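Local coordinates for regulating synaptic membrane exocytosis protein 2 (Rattus norvegicus, PDB 2CJS) that probably takes part in regulating synaptic vesicle exocytosis, its zinc-finger domain belonging to the region through which RIM proteins engage partners of the release machinery, at residues 13-18 and 37-42. Residues are numbered along the deposited sequence; the frame is centred on the assembly and turned at random.
Sequences GICHKT and ARCGGR. With ZN (zinc ion), chain L.
Cys15 and Cys39 meet through a zinc ion, a worked example of how, in a small domain, a metal does much of the work usually left to a hydrophobic core. Cys15 SG binds the zinc at 2.4 Å and Cys39 SG at 2.3 Å, while Cys12 and Cys36 complete the site. Packing is tight around Cys39: Cys15 CB lies 3.6 Å from Cys39 SG, and Ile14 CB 3.7 Å from Cys39 CB. Chi1 of -48° sets Ile14 CG1 beside the backbone N and CG2 anti to it, bringing both branches to 3.9 Å from Cys39 CB. An alanine in place of this isoleucine would keep the CB contact but would probably open a gap beside Cys39 and lose packing on Thr33 and Cys54. Cys15 SG also receives two weak hydrogen bonds, nearly straight from Thr18 N (173°) and more bent from Lys17 N (142°), which may temper the thiolate's charge. On the loose side His16 is exposed, one ring face lying over Ile14 C, offset toward the rim; Lys17 and Arg38 are bound by the chain of another protein. First and third CxxC pairs share this zinc, and Cys28/Cys31 and Cys54/Cys57 the other: the interleaved cross-brace of RING and FYVE-type fingers, consistent with the RING clan.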
loop_
_atom_site.group_PDB
_atom_site.type_symbol
_atom_site.label_atom_id
_atom_site.label_comp_id
_atom_site.label_asym_id
_atom_site.label_seq_id
_atom_site.Cartn_x
_atom_site.Cartn_y
_atom_site.Cartn_z
ATOM N N GLY C 13 -14.576 4.185 -11.280
ATOM C CA GLY C 13 -15.890 4.502 -11.883
ATOM C C GLY C 13 -16.344 5.936 -11.657
ATOM O O GLY C 13 -17.395 6.345 -12.147
ATOM N N ILE C 14 -15.545 6.708 -10.924
ATOM C CA ILE C 14 -15.794 8.128 -10.692
ATOM C C ILE C 14 -14.975 9.033 -11.575
ATOM O O ILE C 14 -15.536 9.852 -12.312
ATOM C CB ILE C 14 -15.567 8.517 -9.182
ATOM C CG1 ILE C 14 -16.273 7.549 -8.201
ATOM C CG2 ILE C 14 -15.982 10.001 -8.900
ATOM C CD1 ILE C 14 -17.880 7.538 -8.308
ATOM N N CYS C 15 -13.631 8.931 -11.492
ATOM C CA CYS C 15 -12.763 9.823 -12.267
ATOM C C CYS C 15 -12.455 9.218 -13.624
ATOM O O CYS C 15 -12.086 9.941 -14.582
ATOM C CB CYS C 15 -11.447 10.104 -11.501
ATOM S SG CYS C 15 -10.330 8.718 -11.181
ATOM N N HIS C 16 -12.641 7.909 -13.743
ATOM C CA HIS C 16 -12.348 7.191 -15.040
ATOM C C HIS C 16 -10.865 7.348 -15.455
ATOM O O HIS C 16 -10.546 7.316 -16.645
ATOM C CB HIS C 16 -13.293 7.657 -16.195
ATOM C CG HIS C 16 -14.742 7.494 -15.861
ATOM N ND1 HIS C 16 -15.320 6.253 -15.663
ATOM C CD2 HIS C 16 -15.709 8.413 -15.624
ATOM C CE1 HIS C 16 -16.585 6.422 -15.317
ATOM N NE2 HIS C 16 -16.846 7.720 -15.287
ATOM N N LYS C 17 -9.965 7.487 -14.484
ATOM C CA LYS C 17 -8.595 7.780 -14.821
ATOM C C LYS C 17 -7.671 6.778 -14.093
ATOM O O LYS C 17 -6.854 6.114 -14.741
ATOM C CB LYS C 17 -8.247 9.252 -14.523
ATOM C CG LYS C 17 -6.810 9.558 -14.775
ATOM C CD LYS C 17 -6.581 10.987 -15.272
ATOM C CE LYS C 17 -5.358 11.031 -16.198
ATOM N NZ LYS C 17 -4.538 12.245 -16.074
ATOM N N THR C 18 -7.838 6.651 -12.774
ATOM C CA THR C 18 -6.963 5.798 -11.972
ATOM C C THR C 18 -7.224 4.349 -12.379
ATOM O O THR C 18 -8.386 3.934 -12.426
ATOM C CB THR C 18 -7.308 5.927 -10.502
ATOM O OG1 THR C 18 -7.112 7.304 -10.130
ATOM C CG2 THR C 18 -6.431 4.939 -9.618
ATOM N N ALA C 37 -8.676 6.260 -4.415
ATOM C CA ALA C 37 -8.461 7.080 -3.181
ATOM C C ALA C 37 -8.805 8.546 -3.342
ATOM O O ALA C 37 -8.996 9.249 -2.346
ATOM C CB ALA C 37 -6.999 6.916 -2.608
ATOM N N ARG C 38 -8.849 9.038 -4.578
ATOM C CA ARG C 38 -9.201 10.465 -4.770
ATOM C C ARG C 38 -10.696 10.676 -4.787
ATOM O O ARG C 38 -11.162 11.831 -4.775
ATOM C CB ARG C 38 -8.684 10.989 -6.116
ATOM C CG ARG C 38 -7.217 11.248 -6.125
ATOM C CD ARG C 38 -6.783 11.635 -7.556
ATOM N NE ARG C 38 -5.387 12.102 -7.581
ATOM C CZ ARG C 38 -4.777 12.562 -8.676
ATOM N NH1 ARG C 38 -5.441 12.585 -9.835
ATOM N NH2 ARG C 38 -3.515 12.989 -8.626
ATOM N N CYS C 39 -11.472 9.590 -4.835
ATOM C CA CYS C 39 -12.848 9.711 -5.309
ATOM C C CYS C 39 -13.873 9.219 -4.300
ATOM O O CYS C 39 -15.063 9.012 -4.668
ATOM C CB CYS C 39 -12.973 8.925 -6.618
ATOM S SG CYS C 39 -12.136 9.776 -8.001
ATOM N N GLY C 40 -13.469 9.058 -3.050
ATOM C CA GLY C 40 -14.462 8.680 -2.025
ATOM C C GLY C 40 -13.703 8.486 -0.716
ATOM O O GLY C 40 -12.502 8.817 -0.639
ATOM N N GLY C 41 -14.385 8.052 0.346
ATOM C CA GLY C 41 -13.654 7.907 1.633
ATOM C C GLY C 41 -14.296 6.796 2.427
ATOM O O GLY C 41 -15.088 6.033 1.906
ATOM N N ARG C 42 -13.933 6.747 3.702
ATOM C CA ARG C 42 -14.267 5.621 4.576
ATOM C C ARG C 42 -14.922 6.192 5.830
ATOM O O ARG C 42 -14.502 7.249 6.320
ATOM C CB ARG C 42 -12.942 4.929 4.952
ATOM C CG ARG C 42 -13.170 3.662 5.753
ATOM C CD ARG C 42 -11.837 3.111 6.349
ATOM N NE ARG C 42 -11.127 4.087 7.207
ATOM C CZ ARG C 42 -9.909 3.851 7.698
ATOM N NH1 ARG C 42 -9.315 2.699 7.411
ATOM N NH2 ARG C 42 -9.281 4.749 8.466
HETATM ZN ZN ZN L . -11.023 8.023 -9.042
#